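ORF007 (Staphylococcus phage 2638A, PDB 7AQH) forms the C-terminal SH3b cell wall-binding domain of a phage endolysin that degrades staphylococcal peptidoglycan, raising the activity of its zinc-dependent amidase domain. Local coordinates at residues A[31-36]-A[53-58]; A[24-29]-A[73-78]. All blocks are in the same frame, centred on the assembly; numbering follows the deposited sequence.

From the N terminus, the first long strand, 10-20, is followed by residues 24-29, which lead into and make up most of strand 26-30 and form one side of contact 2. The chain then enters the loop before strand 39-43, and residues 31-36 of that loop supply one side of contact 1. Two strands later, strand 53-57 and Asp58 close this inner loop; strand 60-66 follows, and residues 73-78 then close the outer one, so contact 1 is nested inside contact 2. The two touch where the Tyr74 ring packs against Lys31, Gly32 and Pro33, and where Thr35 lies by the Arg29 guanidinium. Contact 2 thus pairs two strands of the antiparallel sheet, while contact 1 lays a connecting loop against another.

Contact 1. Residues A[31-36]-A[53-58]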
loop_
_atom_site.group_PDB
_atom_site.type_symbol
_atom_site.label_atom_id
_atom_site.label_comp_id
_atom_site.label_asym_id
_atom_site.label_seq_id
_atom_site.Cartn_x
_atom_site.Cartn_y
_atom_site.Cartn_z
ATOM N N LYS A 31 11.332 0.902 -0.720
ATOM C CA LYS A 31 11.637 2.247 -0.236
ATOM C C LYS A 31 10.407 2.973 0.294
ATOM O O LYS A 31 10.380 3.361 1.466
ATOM C CB LYS A 31 12.315 3.085 -1.320
ATOM C CG LYS A 31 13.696 2.579 -1.743
ATOM C CD LYS A 31 14.270 3.444 -2.852
ATOM C CE LYS A 31 14.765 4.776 -2.285
ATOM N NZ LYS A 31 15.515 5.547 -3.309
ATOM N N GLY A 32 9.391 3.174 -0.544
ATOM C CA GLY A 32 8.219 3.913 -0.128
ATOM C C GLY A 32 6.985 3.725 -0.991
ATOM O O GLY A 32 7.004 3.038 -2.017
ATOM N N PRO A 33 5.873 4.355 -0.579
ATOM C CA PRO A 33 4.584 4.250 -1.298
ATOM C C PRO A 33 4.523 5.170 -2.511
ATOM O O PRO A 33 3.731 6.115 -2.589
ATOM C CB PRO A 33 3.579 4.649 -0.214
ATOM C CG PRO A 33 4.322 5.664 0.599
ATOM C CD PRO A 33 5.759 5.189 0.631
ATOM N N TRP A 34 5.374 4.888 -3.493
ATOM C CA TRP A 34 5.473 5.712 -4.688
ATOM C C TRP A 34 5.685 4.823 -5.903
ATOM O O TRP A 34 6.532 3.927 -5.878
ATOM C CB TRP A 34 6.613 6.728 -4.573
ATOM C CG TRP A 34 6.792 7.546 -5.810
ATOM C CD1 TRP A 34 5.828 8.235 -6.484
ATOM C CD2 TRP A 34 8.012 7.752 -6.528
ATOM N NE1 TRP A 34 6.374 8.863 -7.577
ATOM C CE2 TRP A 34 7.714 8.582 -7.627
ATOM C CE3 TRP A 34 9.329 7.320 -6.348
ATOM C CZ2 TRP A 34 8.684 8.986 -8.541
ATOM C CZ3 TRP A 34 10.290 7.722 -7.256
ATOM C CH2 TRP A 34 9.962 8.547 -8.339
ATOM N N THR A 35 4.907 5.074 -6.958
ATOM C CA THR A 35 5.005 4.265 -8.167
ATOM C C THR A 35 6.386 4.344 -8.805
ATOM O O THR A 35 6.775 3.421 -9.530
ATOM C CB THR A 35 3.942 4.708 -9.177
ATOM O OG1 THR A 35 3.058 3.616 -9.458
ATOM C CG2 THR A 35 4.594 5.177 -10.469
ATOM N N GLY A 36 7.135 5.418 -8.553
ATOM C CA GLY A 36 8.451 5.578 -9.141
ATOM C C GLY A 36 9.560 4.774 -8.499
ATOM O O GLY A 36 10.656 4.704 -9.064
ATOM N N GLU A 53 1.110 -0.626 8.683
ATOM C CA GLU A 53 1.003 0.808 8.466
ATOM C C GLU A 53 0.297 1.055 7.142
ATOM O O GLU A 53 0.457 0.294 6.183
ATOM C CB GLU A 53 2.385 1.472 8.474
ATOM C CG GLU A 53 2.350 2.990 8.473
ATOM C CD GLU A 53 3.735 3.600 8.378
ATOM O OE1 GLU A 53 4.613 2.983 7.738
ATOM O OE2 GLU A 53 3.948 4.690 8.948
ATOM N N VAL A 54 -0.485 2.129 7.100
ATOM C CA VAL A 54 -1.209 2.541 5.904
ATOM C C VAL A 54 -0.720 3.924 5.500
ATOM O O VAL A 54 -0.489 4.785 6.356
ATOM C CB VAL A 54 -2.735 2.545 6.129
ATOM C CG1 VAL A 54 -3.459 2.883 4.836
ATOM C CG2 VAL A 54 -3.196 1.201 6.669
ATOM N N GLN A 55 -0.563 4.135 4.195
ATOM C CA GLN A 55 -0.093 5.408 3.671
ATOM C C GLN A 55 -1.016 5.895 2.564
ATOM O O GLN A 55 -1.690 5.105 1.896
ATOM C CB GLN A 55 1.344 5.307 3.138
ATOM C CG GLN A 55 2.361 4.820 4.159
ATOM C CD GLN A 55 2.372 3.311 4.301
ATOM O OE1 GLN A 55 1.876 2.592 3.434
ATOM N NE2 GLN A 55 2.941 2.824 5.397
ATOM N N LYS A 56 -1.035 7.213 2.380
ATOM C CA LYS A 56 -1.768 7.861 1.298
ATOM C C LYS A 56 -0.788 8.765 0.563
ATOM O O LYS A 56 -0.325 9.765 1.121
ATOM C CB LYS A 56 -2.962 8.658 1.825
ATOM C CG LYS A 56 -4.085 7.803 2.388
ATOM C CD LYS A 56 -5.264 8.662 2.822
ATOM C CE LYS A 56 -4.848 9.692 3.860
ATOM N NZ LYS A 56 -6.004 10.502 4.336
ATOM N N PHE A 57 -0.473 8.414 -0.680
ATOM C CA PHE A 57 0.544 9.129 -1.437
ATOM C C PHE A 57 0.483 8.685 -2.890
ATOM O O PHE A 57 0.041 7.573 -3.192
ATOM C CB PHE A 57 1.944 8.877 -0.865
ATOM C CG PHE A 57 2.996 9.801 -1.405
ATOM C CD1 PHE A 57 3.920 9.351 -2.334
ATOM C CD2 PHE A 57 3.056 11.121 -0.992
ATOM C CE1 PHE A 57 4.887 10.199 -2.836
ATOM C CE2 PHE A 57 4.022 11.974 -1.491
ATOM C CZ PHE A 57 4.939 11.512 -2.414
ATOM N N ASP A 58 0.935 9.566 -3.777
ATOM C CA ASP A 58 1.004 9.282 -5.208
ATOM C C ASP A 58 -0.341 8.781 -5.732
ATOM O O ASP A 58 -0.427 7.799 -6.473
ATOM C CB ASP A 58 2.123 8.283 -5.509
ATOM C CG ASP A 58 2.375 8.117 -6.996
ATOM O OD1 ASP A 58 2.640 9.134 -7.672
ATOM O OD2 ASP A 58 2.314 6.970 -7.487
#
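Pro33 opens the contact by setting its ring across the side chain of Gln55 at about a right angle, CG lying 3.9 Å from Gln55 CB. The amide beyond is turned elsewhere: Gln55 NE2 bonds Ser64 OG on strand 60-66 and, weakly, Glu53 OE1. Pro33 is the centre of an inverse gamma turn, and its carbonyl oxygen comes to the edge of the Phe57 ring, in the ring plane, with O 3.3 Å from CD1. Trp34 follows with CB at the edge of the same phenyl ring, 4.2 Å from Phe57 CE1. Its CG is anti to the backbone N (chi1 177°), and the indole meets Asp58 edge-on, CD1 standing 3.5 Å from Asp58 CG with the ring and carboxylate planes 80° apart. One face of the indole is covered by Gly36 N, because the chain folds back over it. Next along, Thr35 N donates to Asp58 OD2 (3.3 Å, 156° at the hydrogen), reaching the oxygen from above the carboxylate plane. This long bond is the single hydrogen bond between the two segments, and Thr35 CB lies against the same oxygen. Together these contacts lay the long connection between strands 26-30 and 39-43 over the end of strand 53-57, a position like that of the RT loop in the SH3 fold.

Contact 2. Residues A[24-29]-A[73-78]; sequences EGIITR and VYMPVR
Strands 26-29 and 73-77 run antiparallel at 146°, their axes approaching to 4.8 Å, and Arg29 and Tyr74 form a hydrogen-bonded pair through Arg29 N to Tyr74 O (3.0 Å) and Tyr74 N to Arg29 O (3.1 Å). Beyond this pair side chains take over. Thr28 CB rests on the CG1 branch of Val73 at 3.4 Å; Val73 CG1 is anti to the backbone N (chi1 179°), which swings that methyl toward the neighbouring strand. Thr28 CG2 also meets Met75 CG, while its hydroxyl bonds weakly to Gly41 O on strand 39-43. Farther along, the Ile26 side chain lies across that of Met75, nearly perpendicular to it, with CG2 3.5 Å from Met75 CG and CD1 3.8 Å from SD. The same CG2 touches Pro76 CG at 3.8 Å, and the proline, which has no N-H to offer, places CD 3.4 Å from Ile27 O. Phe18 and Val20 of strand 10-20 also pack on Ile26, and Trp65 and Leu43 on Met75, so these side chains enter the domain core. Backbone bonds of Ile26 and Thr28 to strand 39-43 complete the pairing, placing strand 26-30 between 39-43 and 72-77 in the small antiparallel beta-barrel of a bacterial SH3 domain.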
loop_
_atom_site.group_PDB
_atom_site.type_symbol
_atom_site.label_atom_id
_atom_site.label_comp_id
_atom_site.label_asym_id
_atom_site.label_seq_id
_atom_site.Cartn_x
_atom_site.Cartn_y
_atom_site.Cartn_z
ATOM N N GLU A 24 -5.250 -9.300 -11.879
ATOM C CA GLU A 24 -3.871 -9.420 -12.332
ATOM C C GLU A 24 -2.863 -9.196 -11.207
ATOM O O GLU A 24 -1.670 -9.014 -11.477
ATOM C CB GLU A 24 -3.628 -8.428 -13.476
ATOM C CG GLU A 24 -2.197 -8.328 -13.986
ATOM C CD GLU A 24 -1.741 -9.557 -14.741
ATOM O OE1 GLU A 24 -2.548 -10.129 -15.506
ATOM O OE2 GLU A 24 -0.569 -9.952 -14.567
ATOM N N GLY A 25 -3.307 -9.231 -9.953
ATOM C CA GLY A 25 -2.403 -9.020 -8.844
ATOM C C GLY A 25 -2.087 -7.548 -8.660
ATOM O O GLY A 25 -2.583 -6.670 -9.369
ATOM N N ILE A 26 -1.229 -7.275 -7.681
ATOM C CA ILE A 26 -0.827 -5.914 -7.352
ATOM C C ILE A 26 0.693 -5.837 -7.349
ATOM O O ILE A 26 1.370 -6.723 -6.817
ATOM C CB ILE A 26 -1.398 -5.460 -5.994
ATOM C CG1 ILE A 26 -2.899 -5.747 -5.934
ATOM C CG2 ILE A 26 -1.132 -3.981 -5.777
ATOM C CD1 ILE A 26 -3.529 -5.421 -4.602
ATOM N N ILE A 27 1.225 -4.776 -7.950
ATOM C CA ILE A 27 2.667 -4.561 -8.005
ATOM C C ILE A 27 3.115 -3.886 -6.716
ATOM O O ILE A 27 2.513 -2.899 -6.274
ATOM C CB ILE A 27 3.047 -3.720 -9.234
ATOM C CG1 ILE A 27 2.675 -4.459 -10.522
ATOM C CG2 ILE A 27 4.530 -3.389 -9.214
ATOM C CD1 ILE A 27 2.941 -3.663 -11.782
ATOM N N THR A 28 4.174 -4.418 -6.109
ATOM C CA THR A 28 4.724 -3.890 -4.871
ATOM C C THR A 28 6.021 -3.140 -5.146
ATOM O O THR A 28 6.715 -3.403 -6.133
ATOM C CB THR A 28 4.980 -5.012 -3.860
ATOM O OG1 THR A 28 5.936 -5.933 -4.399
ATOM C CG2 THR A 28 3.686 -5.756 -3.554
ATOM N N ARG A 29 6.340 -2.199 -4.260
ATOM C CA ARG A 29 7.482 -1.312 -4.429
ATOM C C ARG A 29 8.365 -1.358 -3.190
ATOM O O ARG A 29 7.928 -1.741 -2.101
ATOM C CB ARG A 29 7.034 0.134 -4.691
ATOM C CG ARG A 29 6.138 0.308 -5.906
ATOM C CD ARG A 29 6.901 0.101 -7.204
ATOM N NE ARG A 29 6.024 0.159 -8.370
ATOM C CZ ARG A 29 6.448 0.089 -9.628
ATOM N NH1 ARG A 29 7.741 -0.038 -9.890
ATOM N NH2 ARG A 29 5.577 0.150 -10.626
ATOM N N VAL A 73 8.077 -3.202 2.341
ATOM C CA VAL A 73 7.398 -3.243 1.052
ATOM C C VAL A 73 6.092 -2.470 1.155
ATOM O O VAL A 73 5.344 -2.625 2.127
ATOM C CB VAL A 73 7.133 -4.691 0.587
ATOM C CG1 VAL A 73 6.394 -4.692 -0.743
ATOM C CG2 VAL A 73 8.439 -5.466 0.480
ATOM N N TYR A 74 5.820 -1.645 0.149
ATOM C CA TYR A 74 4.607 -0.843 0.082
ATOM C C TYR A 74 3.736 -1.328 -1.069
ATOM O O TYR A 74 4.238 -1.638 -2.154
ATOM C CB TYR A 74 4.939 0.640 -0.101
ATOM C CG TYR A 74 5.802 1.212 1.000
ATOM C CD1 TYR A 74 7.180 1.053 0.981
ATOM C CD2 TYR A 74 5.238 1.921 2.054
ATOM C CE1 TYR A 74 7.973 1.574 1.986
ATOM C CE2 TYR A 74 6.024 2.448 3.062
ATOM C CZ TYR A 74 7.391 2.272 3.022
ATOM O OH TYR A 74 8.178 2.794 4.021
ATOM N N MET A 75 2.425 -1.386 -0.829
ATOM C CA MET A 75 1.479 -1.880 -1.817
ATOM C C MET A 75 0.294 -0.928 -1.918
ATOM O O MET A 75 -0.277 -0.536 -0.885
ATOM C CB MET A 75 0.995 -3.290 -1.452
ATOM C CG MET A 75 0.171 -3.961 -2.537
ATOM S SD MET A 75 -0.871 -5.291 -1.905
ATOM C CE MET A 75 0.321 -6.254 -0.982
ATOM N N PRO A 76 -0.107 -0.534 -3.124
ATOM C CA PRO A 76 -1.344 0.238 -3.270
ATOM C C PRO A 76 -2.563 -0.654 -3.101
ATOM O O PRO A 76 -2.547 -1.839 -3.443
ATOM C CB PRO A 76 -1.251 0.790 -4.696
ATOM C CG PRO A 76 -0.424 -0.220 -5.421
ATOM C CD PRO A 76 0.569 -0.750 -4.416
ATOM N N VAL A 77 -3.632 -0.070 -2.562
ATOM C CA VAL A 77 -4.831 -0.840 -2.255
ATOM C C VAL A 77 -6.075 -0.131 -2.774
ATOM O O VAL A 77 -7.168 -0.707 -2.784
ATOM C CB VAL A 77 -4.943 -1.103 -0.741
ATOM C CG1 VAL A 77 -3.790 -1.976 -0.270
ATOM C CG2 VAL A 77 -4.973 0.212 0.024
ATOM N N ARG A 78 -5.924 1.118 -3.206
ATOM C CA ARG A 78 -7.066 1.867 -3.715
ATOM C C ARG A 78 -6.591 3.237 -4.177
ATOM O O ARG A 78 -5.561 3.742 -3.722
ATOM C CB ARG A 78 -8.164 2.009 -2.657
ATOM C CG ARG A 78 -7.813 2.942 -1.510
ATOM C CD ARG A 78 -8.708 2.686 -0.309
ATOM N NE ARG A 78 -10.117 2.602 -0.685
ATOM C CZ ARG A 78 -11.105 2.357 0.169
ATOM N NH1 ARG A 78 -10.840 2.172 1.456
ATOM N NH2 ARG A 78 -12.357 2.298 -0.262
#